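Local structure of probable zinc protease (Pseudomonas aeruginosa, 4NNZ) at residues 82-87 with 160-165; 51-56 with 183-188; 126-131 with 167-172. The protein probably hydrolyses peptide bonds as a zinc metallopeptidase of the M16 family, forming one subunit of a heterodimeric protease. One frame throughout, in Å; residues are numbered along the deposited sequence.

Interaction 1: 82-87 with 160-165; sequences AFTTDD and TPTIGW
Thr162 lays its methyl CG2 against the end of an edge strand, 3.7 Å from Thr84 O and 4.0 Å from Thr84 CG2. Strand 80-84 is the outermost strand, within this chain, of the six-stranded mixed sheet of the M16 peptidase fold, and the loop leading into helix 166-171 meets it where the chain leaves the sheet at Thr85 and Asp86. With chi1 at -51°, Thr162 OG1 stands opposite its own carbonyl carbon, so the methyl is turned to Thr84 and the hydroxyl to Asp86. The Asp86 side chain crosses that of Thr162 at about a right angle and brings OD1 to 2.9 Å from Thr162 OG1. The angle there is poor for a hydrogen bond, and the hydroxyl is hydrogen-bonded instead to Ser39 OG. Asp86 OD2 has a long, weak ion pair with Lys149. Thr84 keeps its polar end out of this contact: OG1 bonds Glu54 of helix 49-56, leaving the methyl for Thr162. The patch is therefore small and mixed, a methyl pair beside close oxygens. Farther along the loop, the proline ring packs on the indole, with Pro161 CG 3.4 Å above the centre of one face of Trp165.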
loop_
_atom_site.group_PDB
_atom_site.type_symbol
_atom_site.label_atom_id
_atom_site.label_comp_id
_atom_site.label_asym_id
_atom_site.label_seq_id
_atom_site.Cartn_x
_atom_site.Cartn_y
_atom_site.Cartn_z
ATOM N N ALA A 82 4.795 -21.138 -15.873
ATOM C CA ALA A 82 5.117 -20.413 -14.674
ATOM C C ALA A 82 3.983 -19.497 -14.319
ATOM O O ALA A 82 3.248 -19.092 -15.168
ATOM C CB ALA A 82 6.377 -19.630 -14.878
ATOM N N PHE A 83 3.864 -19.152 -13.057
ATOM C CA PHE A 83 2.802 -18.306 -12.610
ATOM C C PHE A 83 3.245 -17.525 -11.409
ATOM O O PHE A 83 3.959 -18.013 -10.577
ATOM C CB PHE A 83 1.608 -19.142 -12.241
ATOM C CG PHE A 83 0.352 -18.364 -12.083
ATOM C CD1 PHE A 83 0.092 -17.263 -12.866
ATOM C CD2 PHE A 83 -0.579 -18.738 -11.156
ATOM C CE1 PHE A 83 -1.071 -16.550 -12.728
ATOM C CE2 PHE A 83 -1.746 -18.029 -11.009
ATOM C CZ PHE A 83 -1.991 -16.932 -11.789
ATOM N N THR A 84 2.791 -16.293 -11.331
ATOM C CA THR A 84 3.074 -15.451 -10.207
ATOM C C THR A 84 1.784 -14.913 -9.670
ATOM O O THR A 84 0.987 -14.436 -10.384
ATOM C CB THR A 84 4.018 -14.319 -10.606
ATOM O OG1 THR A 84 5.245 -14.872 -11.051
ATOM C CG2 THR A 84 4.302 -13.447 -9.474
ATOM N N THR A 85 1.601 -14.992 -8.382
ATOM C CA THR A 85 0.426 -14.476 -7.747
ATOM C C THR A 85 0.872 -13.598 -6.627
ATOM O O THR A 85 1.995 -13.241 -6.558
ATOM C CB THR A 85 -0.446 -15.585 -7.189
ATOM O OG1 THR A 85 0.160 -16.135 -6.040
ATOM C CG2 THR A 85 -0.582 -16.655 -8.147
ATOM N N ASP A 86 -0.038 -13.241 -5.760
ATOM C CA ASP A 86 0.294 -12.416 -4.637
ATOM C C ASP A 86 1.237 -13.088 -3.697
ATOM O O ASP A 86 2.188 -12.514 -3.258
ATOM C CB ASP A 86 -0.973 -12.045 -3.904
ATOM C CG ASP A 86 -1.922 -11.249 -4.758
ATOM O OD1 ASP A 86 -1.566 -10.900 -5.882
ATOM O OD2 ASP A 86 -3.025 -10.955 -4.329
ATOM N N ASP A 87 0.946 -14.325 -3.372
ATOM C CA ASP A 87 1.747 -15.058 -2.441
ATOM C C ASP A 87 2.778 -16.012 -2.968
ATOM O O ASP A 87 3.578 -16.467 -2.211
ATOM C CB ASP A 87 0.857 -15.773 -1.449
ATOM C CG ASP A 87 0.206 -14.834 -0.500
ATOM O OD1 ASP A 87 0.768 -13.780 -0.269
ATOM O OD2 ASP A 87 -0.863 -15.122 0.000
ATOM N N THR A 160 -1.437 -4.535 -3.661
ATOM C CA THR A 160 -0.602 -4.312 -4.799
ATOM C C THR A 160 -0.927 -5.193 -5.987
ATOM O O THR A 160 -1.103 -6.363 -5.844
ATOM C CB THR A 160 0.919 -4.208 -4.472
ATOM O OG1 THR A 160 1.657 -5.179 -5.197
ATOM C CG2 THR A 160 1.205 -4.327 -3.026
ATOM N N PRO A 161 -1.020 -4.629 -7.169
ATOM C CA PRO A 161 -1.226 -5.441 -8.351
ATOM C C PRO A 161 -0.015 -6.248 -8.680
ATOM O O PRO A 161 1.052 -5.736 -8.709
ATOM C CB PRO A 161 -1.438 -4.409 -9.442
ATOM C CG PRO A 161 -0.813 -3.199 -8.960
ATOM C CD PRO A 161 -0.999 -3.211 -7.493
ATOM N N THR A 162 -0.199 -7.510 -8.963
ATOM C CA THR A 162 0.867 -8.414 -9.329
ATOM C C THR A 162 1.665 -8.018 -10.553
ATOM O O THR A 162 2.844 -8.191 -10.606
ATOM C CB THR A 162 0.304 -9.812 -9.576
ATOM O OG1 THR A 162 -0.500 -10.209 -8.477
ATOM C CG2 THR A 162 1.361 -10.769 -9.724
ATOM N N ILE A 163 0.993 -7.506 -11.548
ATOM C CA ILE A 163 1.647 -7.026 -12.742
ATOM C C ILE A 163 2.587 -5.866 -12.485
ATOM O O ILE A 163 3.582 -5.744 -13.131
ATOM C CB ILE A 163 0.673 -6.707 -13.886
ATOM C CG1 ILE A 163 1.431 -6.332 -15.142
ATOM C CG2 ILE A 163 -0.198 -5.550 -13.549
ATOM C CD1 ILE A 163 2.296 -7.421 -15.699
ATOM N N GLY A 164 2.248 -5.048 -11.513
ATOM C CA GLY A 164 2.981 -3.867 -11.144
ATOM C C GLY A 164 2.337 -2.612 -11.635
ATOM O O GLY A 164 1.701 -2.631 -12.630
ATOM N N TRP A 165 2.464 -1.525 -10.914
ATOM C CA TRP A 165 1.981 -0.244 -11.384
ATOM C C TRP A 165 2.878 0.280 -12.493
ATOM O O TRP A 165 4.046 0.058 -12.487
ATOM C CB TRP A 165 1.901 0.753 -10.243
ATOM C CG TRP A 165 1.031 0.390 -9.094
ATOM C CD1 TRP A 165 1.428 0.082 -7.854
ATOM C CD2 TRP A 165 -0.379 0.341 -9.071
ATOM N NE1 TRP A 165 0.381 -0.159 -7.057
ATOM C CE2 TRP A 165 -0.756 -0.005 -7.782
ATOM C CE3 TRP A 165 -1.362 0.535 -10.021
ATOM C CZ2 TRP A 165 -2.055 -0.161 -7.422
ATOM C CZ3 TRP A 165 -2.637 0.406 -9.656
ATOM C CH2 TRP A 165 -2.985 0.053 -8.375
#

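Interaction 2: 51-56 with 183-188; sequences HALEHM and SWYAPN
The last turn and a half of helix 49-56 runs past the point where helix 174-184 gives out, and even the nearest CA atoms, those of Leu53 and Tyr185, stay 10.1 Å apart. Side chains must span that distance. Leu53 and Tyr185 both start out toward the other segment and lie alongside each other, pointing opposite ways. The CG of Leu53 lies opposite its backbone N (chi1 -178°), carrying the isobutyl group off the helix until CD2 comes 3.8 Å from Tyr185 CE1 and 4.0 Å from Tyr185 CD1. The touch is purely apolar. The helix carries the HXXEH signature of M16 peptidases, in which the two histidines bind zinc and the glutamate acts in catalysis in active relatives; Leu53 occupies the place just before that glutamate and points away from the histidine side. Tyr185 itself is the centre of an inverse gamma turn, closed by a weak bond from Ala186 N to Trp184 O. Its ring stacks with Tyr35 and its hydroxyl is hydrogen-bonded to Tyr91 OH, which hold the ring beside Leu53. Past the leucine, the ring's far end reaches the helix only loosely, Tyr185 OH lying 4.5 Å from Glu54 CB.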
loop_
_atom_site.group_PDB
_atom_site.type_symbol
_atom_site.label_atom_id
_atom_site.label_comp_id
_atom_site.label_asym_id
_atom_site.label_seq_id
_atom_site.Cartn_x
_atom_site.Cartn_y
_atom_site.Cartn_z
ATOM N N HIS A 51 6.685 -10.863 -10.624
ATOM C CA HIS A 51 6.161 -11.223 -11.895
ATOM C C HIS A 51 7.123 -10.964 -13.061
ATOM O O HIS A 51 7.131 -11.688 -13.999
ATOM C CB HIS A 51 4.818 -10.561 -12.079
ATOM C CG HIS A 51 4.314 -10.645 -13.464
ATOM N ND1 HIS A 51 4.752 -9.809 -14.453
ATOM C CD2 HIS A 51 3.445 -11.493 -14.039
ATOM C CE1 HIS A 51 4.177 -10.144 -15.583
ATOM N NE2 HIS A 51 3.370 -11.156 -15.355
ATOM N N ALA A 52 7.871 -9.894 -13.025
ATOM C CA ALA A 52 8.870 -9.655 -14.023
ATOM C C ALA A 52 9.999 -10.648 -13.985
ATOM O O ALA A 52 10.487 -11.084 -14.995
ATOM C CB ALA A 52 9.418 -8.261 -13.894
ATOM N N LEU A 53 10.447 -10.961 -12.796
ATOM C CA LEU A 53 11.564 -11.826 -12.644
ATOM C C LEU A 53 11.196 -13.164 -13.200
ATOM O O LEU A 53 12.005 -13.813 -13.798
ATOM C CB LEU A 53 11.957 -11.925 -11.186
ATOM C CG LEU A 53 13.159 -12.769 -10.798
ATOM C CD1 LEU A 53 14.414 -12.370 -11.528
ATOM C CD2 LEU A 53 13.391 -12.737 -9.317
ATOM N N GLU A 54 9.964 -13.567 -12.991
ATOM C CA GLU A 54 9.476 -14.817 -13.487
ATOM C C GLU A 54 9.413 -14.793 -14.985
ATOM O O GLU A 54 9.893 -15.663 -15.644
ATOM C CB GLU A 54 8.108 -15.089 -12.916
ATOM C CG GLU A 54 7.358 -16.204 -13.592
ATOM C CD GLU A 54 6.265 -15.720 -14.486
ATOM O OE1 GLU A 54 5.311 -15.138 -13.999
ATOM O OE2 GLU A 54 6.369 -15.922 -15.682
ATOM N N HIS A 55 8.804 -13.768 -15.512
ATOM C CA HIS A 55 8.713 -13.596 -16.925
ATOM C C HIS A 55 10.080 -13.719 -17.583
ATOM O O HIS A 55 10.211 -14.225 -18.663
ATOM C CB HIS A 55 8.097 -12.248 -17.209
ATOM C CG HIS A 55 7.884 -11.978 -18.651
ATOM N ND1 HIS A 55 6.680 -12.174 -19.272
ATOM C CD2 HIS A 55 8.726 -11.534 -19.604
ATOM C CE1 HIS A 55 6.788 -11.859 -20.544
ATOM N NE2 HIS A 55 8.022 -11.469 -20.773
ATOM N N MET A 56 11.105 -13.267 -16.910
ATOM C CA MET A 56 12.420 -13.219 -17.481
ATOM C C MET A 56 13.126 -14.559 -17.559
ATOM O O MET A 56 13.908 -14.795 -18.441
ATOM C CB MET A 56 13.269 -12.246 -16.695
ATOM C CG MET A 56 13.964 -11.248 -17.560
ATOM S SD MET A 56 13.104 -9.715 -17.532
ATOM C CE MET A 56 14.446 -8.626 -17.862
ATOM N N SER A 183 17.588 -12.280 -3.150
ATOM C CA SER A 183 16.915 -12.296 -1.892
ATOM C C SER A 183 15.985 -13.439 -1.678
ATOM O O SER A 183 15.917 -13.955 -0.616
ATOM C CB SER A 183 16.195 -10.993 -1.682
ATOM O OG SER A 183 16.955 -9.961 -2.213
ATOM N N TRP A 184 15.212 -13.779 -2.681
ATOM C CA TRP A 184 14.076 -14.642 -2.483
ATOM C C TRP A 184 14.089 -15.978 -3.156
ATOM O O TRP A 184 13.384 -16.857 -2.749
ATOM C CB TRP A 184 12.820 -13.927 -2.904
ATOM C CG TRP A 184 12.528 -12.723 -2.173
ATOM C CD1 TRP A 184 12.584 -11.487 -2.641
ATOM C CD2 TRP A 184 12.062 -12.624 -0.841
ATOM N NE1 TRP A 184 12.211 -10.608 -1.697
ATOM C CE2 TRP A 184 11.881 -11.296 -0.575
ATOM C CE3 TRP A 184 11.793 -13.539 0.155
ATOM C CZ2 TRP A 184 11.447 -10.854 0.618
ATOM C CZ3 TRP A 184 11.370 -13.094 1.332
ATOM C CH2 TRP A 184 11.207 -11.775 1.566
ATOM N N TYR A 185 14.844 -16.117 -4.217
ATOM C CA TYR A 185 14.883 -17.373 -4.907
ATOM C C TYR A 185 15.912 -18.244 -4.268
ATOM O O TYR A 185 16.996 -18.382 -4.750
ATOM C CB TYR A 185 15.192 -17.150 -6.366
ATOM C CG TYR A 185 13.981 -16.983 -7.209
ATOM C CD1 TYR A 185 13.078 -15.978 -6.970
ATOM C CD2 TYR A 185 13.737 -17.823 -8.244
ATOM C CE1 TYR A 185 11.958 -15.829 -7.740
ATOM C CE2 TYR A 185 12.625 -17.674 -9.017
ATOM C CZ TYR A 185 11.745 -16.681 -8.754
ATOM O OH TYR A 185 10.659 -16.561 -9.529
ATOM N N ALA A 186 15.569 -18.802 -3.145
ATOM C CA ALA A 186 16.507 -19.561 -2.409
ATOM C C ALA A 186 15.874 -20.851 -1.962
ATOM O O ALA A 186 14.687 -20.923 -1.780
ATOM C CB ALA A 186 16.987 -18.771 -1.235
ATOM N N PRO A 187 16.694 -21.857 -1.699
ATOM C CA PRO A 187 16.237 -23.203 -1.397
ATOM C C PRO A 187 15.388 -23.234 -0.180
ATOM O O PRO A 187 14.456 -23.971 -0.120
ATOM C CB PRO A 187 17.525 -23.940 -1.141
ATOM C CG PRO A 187 18.589 -23.117 -1.771
ATOM C CD PRO A 187 17.988 -21.901 -2.359
ATOM N N ASN A 188 15.692 -22.386 0.768
ATOM C CA ASN A 188 14.939 -22.344 1.979
ATOM C C ASN A 188 13.710 -21.488 1.823
ATOM O O ASN A 188 12.958 -21.320 2.742
ATOM C CB ASN A 188 15.793 -21.906 3.144
ATOM C CG ASN A 188 16.624 -20.692 2.846
ATOM O OD1 ASN A 188 17.475 -20.714 1.994
ATOM N ND2 ASN A 188 16.392 -19.642 3.580
#

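Interaction 3: 126-131 with 167-172; sequences EVIKEE and ADLQRM
Ile128 and Lys129 on helix 118-137 meet Leu169 and Gln170 on helix 166-171, two helices whose short segments run antiparallel at 170° with their axes 10.0 Å apart. All the direct contact is made by carbon. Ile128 CG2 lies 4.2 Å from Leu169 CD2 on the buried side. Next to it, the aliphatic stem of Lys129 runs antiparallel to the leucine side chain, its CG 4.0 Å from Leu169 CB. Lys129 CD then comes 4.3 Å from Gln170 CG at the solvent side. Met172, which follows Arg171 in the chain, turns inward to Phe121 and Ile125 of the longer helix; both it and Ile128 touch Ala52 of the HXXEH helix 49-56.

No polar bond crosses between the two segments. Lys129 is bent about its CG-CD bond (chi3 -95°), which turns the amino group along the helix toward Glu126, one turn earlier; there NZ makes a weak salt bridge with Glu126 OE1 at 3.4 Å. On the partner segment, Arg171 folds back one turn. Its NE donates to Ala167 O at 2.9 Å, approaching from 53° above the carbonyl plane, while NH2 makes a salt bridge with Asp168 OD1, which sits in plane at the guanidinium edge. Arg171 NH1 is hydrogen-bonded to Lys224 O of the second subunit. Asp168 OD2 is bonded to Thr47, tying this helix to the chain just ahead of the HXXEH helix.

Glu131 packs on His51; its place in the sequence is consistent with the downstream glutamate that completes the zinc site in M16 relatives. With no hydrogen bond or salt bridge across the interface, the two helices are joined here by dispersion and by burial of carbon, the charged ends of Lys129 and Arg171 pairing along their own segments, and Arg171 also bonding the second subunit.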
loop_
_atom_site.group_PDB
_atom_site.type_symbol
_atom_site.label_atom_id
_atom_site.label_comp_id
_atom_site.label_asym_id
_atom_site.label_seq_id
_atom_site.Cartn_x
_atom_site.Cartn_y
_atom_site.Cartn_z
ATOM N N GLU A 126 9.675 -3.894 -21.889
ATOM C CA GLU A 126 8.696 -3.336 -22.789
ATOM C C GLU A 126 7.537 -4.254 -23.037
ATOM O O GLU A 126 6.424 -3.815 -23.152
ATOM C CB GLU A 126 9.326 -2.966 -24.101
ATOM C CG GLU A 126 10.612 -2.221 -23.968
ATOM C CD GLU A 126 10.413 -0.823 -23.488
ATOM O OE1 GLU A 126 9.334 -0.290 -23.708
ATOM O OE2 GLU A 126 11.330 -0.267 -22.886
ATOM N N VAL A 127 7.814 -5.532 -23.127
ATOM C CA VAL A 127 6.782 -6.499 -23.300
ATOM C C VAL A 127 5.884 -6.435 -22.098
ATOM O O VAL A 127 4.693 -6.438 -22.221
ATOM C CB VAL A 127 7.392 -7.908 -23.368
ATOM C CG1 VAL A 127 6.357 -8.990 -23.266
ATOM C CG2 VAL A 127 8.196 -8.101 -24.612
ATOM N N ILE A 128 6.472 -6.395 -20.922
ATOM C CA ILE A 128 5.718 -6.377 -19.707
ATOM C C ILE A 128 4.882 -5.147 -19.606
ATOM O O ILE A 128 3.748 -5.217 -19.245
ATOM C CB ILE A 128 6.661 -6.467 -18.528
ATOM C CG1 ILE A 128 7.327 -7.809 -18.538
ATOM C CG2 ILE A 128 5.925 -6.335 -17.228
ATOM C CD1 ILE A 128 8.489 -7.894 -17.603
ATOM N N LYS A 129 5.460 -4.021 -19.932
ATOM C CA LYS A 129 4.750 -2.790 -19.853
ATOM C C LYS A 129 3.622 -2.860 -20.817
ATOM O O LYS A 129 2.538 -2.399 -20.571
ATOM C CB LYS A 129 5.653 -1.666 -20.266
ATOM C CG LYS A 129 6.623 -1.246 -19.210
ATOM C CD LYS A 129 7.240 0.070 -19.569
ATOM C CE LYS A 129 8.559 -0.096 -20.263
ATOM N NZ LYS A 129 9.004 1.234 -20.694
ATOM N N GLU A 130 3.920 -3.419 -21.960
ATOM C CA GLU A 130 2.944 -3.560 -22.981
ATOM C C GLU A 130 1.839 -4.461 -22.520
ATOM O O GLU A 130 0.705 -4.171 -22.708
ATOM C CB GLU A 130 3.626 -4.097 -24.216
ATOM C CG GLU A 130 2.709 -4.503 -25.329
ATOM C CD GLU A 130 2.054 -3.324 -25.975
ATOM O OE1 GLU A 130 2.018 -2.251 -25.365
ATOM O OE2 GLU A 130 1.569 -3.459 -27.096
ATOM N N GLU A 131 2.189 -5.543 -21.866
ATOM C CA GLU A 131 1.219 -6.460 -21.333
ATOM C C GLU A 131 0.317 -5.783 -20.309
ATOM O O GLU A 131 -0.817 -6.122 -20.210
ATOM C CB GLU A 131 1.909 -7.699 -20.759
ATOM C CG GLU A 131 1.156 -8.427 -19.663
ATOM C CD GLU A 131 1.697 -9.794 -19.360
ATOM O OE1 GLU A 131 2.838 -9.886 -18.911
ATOM O OE2 GLU A 131 0.979 -10.784 -19.556
ATOM N N ALA A 167 4.058 3.100 -13.299
ATOM C CA ALA A 167 5.101 3.953 -12.869
ATOM C C ALA A 167 6.248 3.141 -12.362
ATOM O O ALA A 167 7.368 3.496 -12.565
ATOM C CB ALA A 167 4.586 4.870 -11.800
ATOM N N ASP A 168 5.975 2.074 -11.652
ATOM C CA ASP A 168 7.023 1.203 -11.187
ATOM C C ASP A 168 7.734 0.444 -12.290
ATOM O O ASP A 168 8.914 0.361 -12.301
ATOM C CB ASP A 168 6.525 0.269 -10.081
ATOM C CG ASP A 168 5.885 1.003 -8.941
ATOM O OD1 ASP A 168 5.990 2.205 -8.883
ATOM O OD2 ASP A 168 5.243 0.394 -8.106
ATOM N N LEU A 169 6.996 -0.097 -13.227
ATOM C CA LEU A 169 7.572 -0.809 -14.329
ATOM C C LEU A 169 8.417 0.131 -15.115
ATOM O O LEU A 169 9.450 -0.213 -15.597
ATOM C CB LEU A 169 6.487 -1.380 -15.205
ATOM C CG LEU A 169 5.468 -2.262 -14.521
ATOM C CD1 LEU A 169 4.297 -2.533 -15.412
ATOM C CD2 LEU A 169 6.063 -3.555 -14.043
ATOM N N GLN A 170 7.955 1.350 -15.213
ATOM C CA GLN A 170 8.648 2.393 -15.921
ATOM C C GLN A 170 9.981 2.708 -15.338
ATOM O O GLN A 170 10.826 3.141 -16.036
ATOM C CB GLN A 170 7.814 3.641 -15.993
ATOM C CG GLN A 170 6.992 3.702 -17.242
ATOM C CD GLN A 170 5.876 4.702 -17.161
ATOM O OE1 GLN A 170 5.604 5.272 -16.123
ATOM N NE2 GLN A 170 5.224 4.922 -18.270
ATOM N N ARG A 171 10.143 2.512 -14.048
ATOM C CA ARG A 171 11.394 2.756 -13.383
ATOM C C ARG A 171 12.206 1.557 -13.012
ATOM O O ARG A 171 13.234 1.714 -12.446
ATOM C CB ARG A 171 11.161 3.600 -12.154
ATOM C CG ARG A 171 10.794 5.015 -12.491
ATOM C CD ARG A 171 10.193 5.739 -11.332
ATOM N NE ARG A 171 9.075 5.050 -10.755
ATOM C CZ ARG A 171 8.481 5.426 -9.649
ATOM N NH1 ARG A 171 8.883 6.495 -9.032
ATOM N NH2 ARG A 171 7.462 4.755 -9.183
ATOM N N MET A 172 11.751 0.365 -13.320
ATOM C CA MET A 172 12.416 -0.845 -12.886
ATOM C C MET A 172 13.750 -1.038 -13.551
ATOM O O MET A 172 13.959 -0.571 -14.629
ATOM C CB MET A 172 11.512 -2.033 -13.137
ATOM C CG MET A 172 12.037 -3.375 -12.705
ATOM S SD MET A 172 10.736 -4.596 -12.715
ATOM C CE MET A 172 10.967 -5.331 -14.289
#

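In the fold
Interaction 2 is buried, interaction 1 is partly buried, and interaction 3 reaches the surface at Gln170. Interaction 2 includes the HXXEH helix 49-56, and residues of the other two touch it: Ile128 and Met172 of interaction 3 through Ala52, and Ile163 of interaction 1 through His51. A probable hydrogen bond from Thr84 OG1 to Glu54 OE1 joins the strand end to the same helix. Segment 160-165 meets strand 80-84 through Thr162 and Ile128 through Ile163, and continues into helix 166-171. The chemistry changes with place: an aliphatic-aromatic touch in the interior, helix-to-helix carbon packing flanked by salt bridges, and a methyl patch beside polar oxygens at the strand end.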